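Local coordinates for TPR repeat-containing protein (Cytophaga hutchinsonii, PDB 3U4T) that is of unknown function but, as a tetratricopeptide repeat protein, probably serves as a helical scaffold for binding other proteins, at residues Ala72-Glu78 and Arg103-Arg107; Leu108-Ile114 and Tyr130-Arg136. The protein carries 1 engineered substitution. All coordinates share one frame; numbering follows the deposited sequence.

Contact 1 (Ala72-Glu78 and Arg103-Arg107); sequences AKSADFE and RDTTR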
loop_
_atom_site.group_PDB
_atom_site.type_symbol
_atom_site.label_atom_id
_atom_site.label_comp_id
_atom_site.label_asym_id
_atom_site.label_seq_id
_atom_site.Cartn_x
_atom_site.Cartn_y
_atom_site.Cartn_z
ATOM N N ALA A 72 16.110 0.844 23.648
ATOM C CA ALA A 72 15.002 0.549 22.732
ATOM C C ALA A 72 15.109 1.373 21.454
ATOM O O ALA A 72 15.487 2.537 21.486
ATOM C CB ALA A 72 13.684 0.826 23.405
ATOM N N LYS A 73 14.769 0.772 20.324
ATOM C CA LYS A 73 14.859 1.485 19.055
ATOM C C LYS A 73 13.505 1.781 18.433
ATOM O O LYS A 73 12.477 1.281 18.865
ATOM C CB LYS A 73 15.694 0.679 18.061
ATOM C CG LYS A 73 17.115 0.418 18.496
ATOM C CD LYS A 73 17.994 1.624 18.239
ATOM C CE LYS A 73 19.386 1.180 17.823
ATOM N NZ LYS A 73 19.954 2.069 16.771
ATOM N N SER A 74 13.523 2.602 17.399
ATOM C CA SER A 74 12.318 2.964 16.687
ATOM C C SER A 74 11.646 1.716 16.132
ATOM O O SER A 74 10.424 1.574 16.154
ATOM C CB SER A 74 12.683 3.903 15.547
ATOM O OG SER A 74 11.564 4.161 14.741
ATOM N N ALA A 75 12.464 0.801 15.648
ATOM C CA ALA A 75 11.980 -0.436 15.064
ATOM C C ALA A 75 11.181 -1.295 16.035
ATOM O O ALA A 75 10.181 -1.895 15.657
ATOM C CB ALA A 75 13.158 -1.234 14.519
ATOM N N ASP A 76 11.629 -1.379 17.279
ATOM C CA ASP A 76 10.928 -2.191 18.264
ATOM C C ASP A 76 9.500 -1.709 18.477
ATOM O O ASP A 76 8.573 -2.523 18.562
ATOM C CB ASP A 76 11.690 -2.176 19.584
ATOM C CG ASP A 76 13.140 -2.503 19.398
ATOM O OD1 ASP A 76 13.424 -3.529 18.728
ATOM O OD2 ASP A 76 13.988 -1.742 19.918
ATOM N N PHE A 77 9.317 -0.393 18.569
ATOM C CA PHE A 77 7.972 0.158 18.760
ATOM C C PHE A 77 7.138 -0.137 17.511
ATOM O O PHE A 77 5.953 -0.497 17.602
ATOM C CB PHE A 77 8.042 1.665 19.006
ATOM C CG PHE A 77 8.616 2.030 20.335
ATOM C CD1 PHE A 77 7.793 2.148 21.455
ATOM C CD2 PHE A 77 9.989 2.204 20.487
ATOM C CE1 PHE A 77 8.332 2.438 22.714
ATOM C CE2 PHE A 77 10.541 2.492 21.740
ATOM C CZ PHE A 77 9.713 2.606 22.852
ATOM N N GLU A 78 7.767 0.007 16.347
ATOM C CA GLU A 78 7.093 -0.257 15.077
ATOM C C GLU A 78 6.497 -1.661 15.056
ATOM O O GLU A 78 5.310 -1.830 14.785
ATOM C CB GLU A 78 8.073 -0.087 13.919
ATOM C CG GLU A 78 7.625 -0.710 12.621
ATOM C CD GLU A 78 8.639 -0.509 11.517
ATOM O OE1 GLU A 78 9.858 -0.540 11.802
ATOM O OE2 GLU A 78 8.218 -0.332 10.360
ATOM N N ARG A 103 10.635 8.386 18.659
ATOM C CA ARG A 103 11.965 7.880 18.982
ATOM C C ARG A 103 12.959 8.120 17.843
ATOM O O ARG A 103 14.144 8.350 18.070
ATOM C CB ARG A 103 11.853 6.387 19.300
ATOM C CG ARG A 103 13.109 5.575 19.081
ATOM C CD ARG A 103 13.739 5.186 20.395
ATOM N NE ARG A 103 14.994 5.887 20.644
ATOM C CZ ARG A 103 15.707 5.758 21.758
ATOM N NH1 ARG A 103 15.285 4.955 22.725
ATOM N NH2 ARG A 103 16.845 6.421 21.906
ATOM N N ASP A 104 12.468 8.049 16.614
ATOM C CA ASP A 104 13.296 8.278 15.436
ATOM C C ASP A 104 12.440 9.146 14.514
ATOM O O ASP A 104 11.621 8.632 13.745
ATOM C CB ASP A 104 13.629 6.954 14.746
ATOM C CG ASP A 104 14.584 7.125 13.574
ATOM O OD1 ASP A 104 14.659 8.243 13.015
ATOM O OD2 ASP A 104 15.246 6.132 13.205
ATOM N N THR A 105 12.632 10.457 14.591
ATOM C CA THR A 105 11.839 11.380 13.798
ATOM C C THR A 105 11.980 11.331 12.277
ATOM O O THR A 105 11.316 12.093 11.574
ATOM C CB THR A 105 12.074 12.818 14.261
ATOM O OG1 THR A 105 13.422 13.203 13.970
ATOM C CG2 THR A 105 11.827 12.929 15.755
ATOM N N THR A 106 12.834 10.453 11.761
ATOM C CA THR A 106 12.976 10.354 10.317
ATOM C C THR A 106 12.040 9.264 9.809
ATOM O O THR A 106 11.856 9.109 8.605
ATOM C CB THR A 106 14.420 10.001 9.874
ATOM O OG1 THR A 106 14.647 8.593 10.029
ATOM C CG2 THR A 106 15.439 10.786 10.694
ATOM N N ARG A 107 11.452 8.511 10.737
ATOM C CA ARG A 107 10.529 7.440 10.376
ATOM C C ARG A 107 9.144 8.008 10.047
ATOM O O ARG A 107 8.131 7.570 10.596
ATOM C CB ARG A 107 10.418 6.430 11.523
ATOM C CG ARG A 107 11.682 5.626 11.797
ATOM C CD ARG A 107 12.103 4.810 10.575
ATOM N NE ARG A 107 11.053 3.899 10.128
ATOM C CZ ARG A 107 10.649 2.827 10.800
ATOM N NH1 ARG A 107 11.210 2.516 11.966
ATOM N NH2 ARG A 107 9.676 2.066 10.308
#
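Ser-74, in the first turn of helix 74-86, turns its side chain toward the chain leaving helix 90-103: its CB is 3.3 Å from Asp-104 CB, and Arg-103 CG lies 3.4 Å from Ser-74 N. Little but a small residue could sit so near, and serine also satisfies its buried hydroxyl, which hydrogen-bonds to Ala-100 O in helix 90-103. One turn on, Phe-77 extends this tight, mainly apolar side against Ala-99 and Ala-100.

Toward the next helix the contact becomes ionic. Arg-107 bends at both chi2 (-60°) and chi3 (-58°), which curls its guanidinium round to the extended Glu-78. The salt bridge runs from Glu-78 OE2 to Arg-107 NH2 over 2.8 Å, with a weak bond from Arg-107 NH1 to Glu-78 OE1. The carboxylate carbon lies at the guanidinium edge, but the two planes stand 50° apart, so the pairing is twisted. Asp-109 holds NE of the same arginine. Asp-104 opens the connecting type I turn, which ends at Arg-107, and adds an Asx turn of its own: its OD1 accepts from Thr-106 N at 3.1 Å and, from the same face, from Thr-106 OG1.

The solvent side is looser. Lys-73 points away at the N-cap, and the exposed guanidinium of Arg-103 is poorly ordered. A helix start set beside the end of the following helix is typical of the antiparallel helix pairs of tetratricopeptide repeat folds.

Contact 2 (Leu108-Ile114 and Tyr130-Arg136); sequences LDMYGQI and YMEKQIR. Engineered in segment 130-136: Glu-132 (natural residue Ser).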
loop_
_atom_site.group_PDB
_atom_site.type_symbol
_atom_site.label_atom_id
_atom_site.label_comp_id
_atom_site.label_asym_id
_atom_site.label_seq_id
_atom_site.Cartn_x
_atom_site.Cartn_y
_atom_site.Cartn_z
ATOM N N LEU A 108 9.105 8.980 9.142
ATOM C CA LEU A 108 7.853 9.605 8.739
ATOM C C LEU A 108 6.859 8.604 8.179
ATOM O O LEU A 108 5.668 8.894 8.081
ATOM C CB LEU A 108 8.111 10.683 7.694
ATOM C CG LEU A 108 8.897 11.898 8.189
ATOM C CD1 LEU A 108 9.059 12.883 7.043
ATOM C CD2 LEU A 108 8.171 12.556 9.356
ATOM N N ASP A 109 7.344 7.425 7.805
ATOM C CA ASP A 109 6.464 6.408 7.259
ATOM C C ASP A 109 5.450 5.914 8.300
ATOM O O ASP A 109 4.413 5.358 7.933
ATOM C CB ASP A 109 7.286 5.251 6.662
ATOM C CG ASP A 109 8.318 4.687 7.624
ATOM O OD1 ASP A 109 8.983 5.468 8.333
ATOM O OD2 ASP A 109 8.478 3.451 7.655
HETATM N N MSE A 110 5.731 6.132 9.591
HETATM C CA MSE A 110 4.802 5.729 10.661
HETATM C C MSE A 110 3.505 6.523 10.504
HETATM O O MSE A 110 2.405 6.020 10.753
HETATM C CB MSE A 110 5.389 6.004 12.057
HETATM C CG MSE A 110 6.544 5.114 12.444
HETATM SE SE MSE A 110 6.064 3.266 12.215
HETATM C CE MSE A 110 5.788 2.773 14.023
ATOM N N TYR A 111 3.626 7.782 10.115
ATOM C CA TYR A 111 2.424 8.575 9.918
ATOM C C TYR A 111 1.662 7.994 8.738
ATOM O O TYR A 111 0.428 8.030 8.692
ATOM C CB TYR A 111 2.789 10.038 9.686
ATOM C CG TYR A 111 3.384 10.679 10.920
ATOM C CD1 TYR A 111 2.767 10.517 12.166
ATOM C CD2 TYR A 111 4.529 11.475 10.850
ATOM C CE1 TYR A 111 3.263 11.133 13.311
ATOM C CE2 TYR A 111 5.037 12.106 12.001
ATOM C CZ TYR A 111 4.388 11.928 13.224
ATOM O OH TYR A 111 4.811 12.575 14.362
ATOM N N GLY A 112 2.405 7.431 7.791
ATOM C CA GLY A 112 1.761 6.820 6.640
ATOM C C GLY A 112 0.996 5.589 7.088
ATOM O O GLY A 112 -0.046 5.254 6.533
ATOM N N GLN A 113 1.531 4.916 8.102
ATOM C CA GLN A 113 0.919 3.715 8.669
ATOM C C GLN A 113 -0.369 4.067 9.393
ATOM O O GLN A 113 -1.368 3.352 9.304
ATOM C CB GLN A 113 1.864 3.052 9.674
ATOM C CG GLN A 113 2.964 2.229 9.057
ATOM C CD GLN A 113 2.415 1.140 8.189
ATOM O OE1 GLN A 113 2.346 1.280 6.975
ATOM N NE2 GLN A 113 1.995 0.046 8.808
ATOM N N ILE A 114 -0.342 5.185 10.107
ATOM C CA ILE A 114 -1.508 5.612 10.859
ATOM C C ILE A 114 -2.602 6.100 9.916
ATOM O O ILE A 114 -3.786 5.831 10.128
ATOM C CB ILE A 114 -1.126 6.700 11.864
ATOM C CG1 ILE A 114 -0.073 6.137 12.834
ATOM C CG2 ILE A 114 -2.354 7.170 12.602
ATOM C CD1 ILE A 114 0.316 7.055 13.992
ATOM N N TYR A 130 -2.746 12.709 8.507
ATOM C CA TYR A 130 -1.537 11.977 8.842
ATOM C C TYR A 130 -0.670 11.608 7.645
ATOM O O TYR A 130 0.560 11.593 7.751
ATOM C CB TYR A 130 -1.887 10.730 9.649
ATOM C CG TYR A 130 -1.940 10.976 11.142
ATOM C CD1 TYR A 130 -0.887 10.589 11.977
ATOM C CD2 TYR A 130 -3.024 11.622 11.719
ATOM C CE1 TYR A 130 -0.920 10.846 13.362
ATOM C CE2 TYR A 130 -3.065 11.884 13.095
ATOM C CZ TYR A 130 -2.010 11.493 13.905
ATOM O OH TYR A 130 -2.045 11.768 15.251
HETATM N N MSE A 131 -1.298 11.296 6.512
HETATM C CA MSE A 131 -0.521 10.973 5.324
HETATM C C MSE A 131 0.254 12.218 4.877
HETATM O O MSE A 131 1.350 12.104 4.341
HETATM C CB MSE A 131 -1.426 10.473 4.198
HETATM C CG MSE A 131 -1.647 8.961 4.210
HETATM SE SE MSE A 131 -2.947 8.449 2.904
HETATM C CE MSE A 131 -3.347 6.678 3.607
ATOM N N GLU A 132 -0.304 13.402 5.120
ATOM C CA GLU A 132 0.359 14.647 4.749
ATOM C C GLU A 132 1.546 14.974 5.651
ATOM O O GLU A 132 2.395 15.796 5.284
ATOM C CB GLU A 132 -0.628 15.816 4.772
ATOM C CG GLU A 132 -1.659 15.793 3.653
ATOM C CD GLU A 132 -2.599 16.972 3.730
ATOM O OE1 GLU A 132 -3.001 17.308 4.856
ATOM O OE2 GLU A 132 -2.949 17.563 2.687
ATOM N N LYS A 133 1.601 14.342 6.827
ATOM C CA LYS A 133 2.703 14.554 7.774
ATOM C C LYS A 133 4.007 14.032 7.187
ATOM O O LYS A 133 5.082 14.329 7.692
ATOM C CB LYS A 133 2.457 13.823 9.098
ATOM C CG LYS A 133 1.410 14.454 10.034
ATOM C CD LYS A 133 1.451 13.746 11.396
ATOM C CE LYS A 133 0.253 14.096 12.286
ATOM N NZ LYS A 133 0.138 15.548 12.608
ATOM N N GLN A 134 3.909 13.232 6.131
ATOM C CA GLN A 134 5.100 12.693 5.487
ATOM C C GLN A 134 5.651 13.684 4.474
ATOM O O GLN A 134 6.854 13.734 4.241
ATOM C CB GLN A 134 4.771 11.401 4.758
ATOM C CG GLN A 134 4.448 10.232 5.647
ATOM C CD GLN A 134 3.695 9.175 4.886
ATOM O OE1 GLN A 134 3.938 7.989 5.037
ATOM N NE2 GLN A 134 2.759 9.613 4.064
ATOM N N ILE A 135 4.762 14.473 3.881
ATOM C CA ILE A 135 5.162 15.442 2.871
ATOM C C ILE A 135 6.158 16.493 3.341
ATOM O O ILE A 135 5.928 17.219 4.311
ATOM C CB ILE A 135 3.939 16.183 2.273
ATOM C CG1 ILE A 135 2.891 15.175 1.803
ATOM C CG2 ILE A 135 4.372 17.023 1.063
ATOM C CD1 ILE A 135 3.389 14.258 0.727
ATOM N N ARG A 136 7.274 16.550 2.629
ATOM C CA ARG A 136 8.334 17.509 2.873
ATOM C C ARG A 136 8.655 17.997 1.472
ATOM O O ARG A 136 8.293 17.347 0.493
ATOM C CB ARG A 136 9.562 16.830 3.493
ATOM C CG ARG A 136 9.377 16.412 4.952
ATOM C CD ARG A 136 9.120 17.620 5.851
ATOM N NE ARG A 136 9.062 17.251 7.264
ATOM C CZ ARG A 136 7.975 16.799 7.878
ATOM N NH1 ARG A 136 6.847 16.669 7.193
ATOM N NH2 ARG A 136 8.021 16.464 9.166
#
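Tyr-111 lays one face of its ring under the aliphatic chain of Lys-133, whose CD stands 3.5 Å above the plane, over the ring centre, as a CH-pi contact. The lysine runs nearly straight through chi2 and chi3, which carries CE over the centre of the Tyr-130 ring; the bend at chi4 (-60°) then turns NZ to a weak bond with Gln-129. The opposite face of Tyr-130 receives Ile-114 CG2, offset toward the rim, so the long methylene chain and the branched isoleucine sandwich this ring. The two tyrosines meet at an incline, planes 61° apart, with Tyr-111 CD1 3.7 Å from Tyr-130 CD1. An alanine in place of Tyr-111 would probably open a gap beside Tyr-130 and leave the methylenes of Lys-133 free to turn.

Helices 109-120 and 124-131 form an antiparallel helical hairpin, the building unit of tetratricopeptide repeat proteins, and Gly-112 marks where they come close. Gln-134, buried and extended beyond CG, brings OE1 to 2.9 Å from Gly-112 CA; a CB on that residue would collide with the amide oxygen. Gln-134 NE2 fixes the amide by donating to Met-131 O over 2.9 Å, in the carbonyl plane and on a lone pair. Nearer the surface, Leu-108 CD1 sits 4.1 Å above the guanidinium of Arg-136. Arg-136 NH1 donates to both Lys-133 O and Ile-135 O, reaching each from above its carbonyl plane, which presents the flat group to the leucine methyl.

How the contacts relate
The two contacts follow one another along the chain: contact 1 ends at Arg-107 and contact 2 opens at Leu-108, their centres about 14 Å apart on the same side of the chain's centre. The loop after helix 90-103 belongs to the first and leads directly into helix 109-120, which carries the second. They touch through selenomethionine Met-110, whose CE lies 3.5 Å from Glu-78 CA, packing helix 109-120 against helix 74-86. Helix 90-103 also borders both, meeting Phe-77 from one contact and Tyr-111 and Ile-114 from the other. Successive helices are thus stacked side by side, and this short-range packing builds the elongated, all-helical solenoid expected of such a repeat protein.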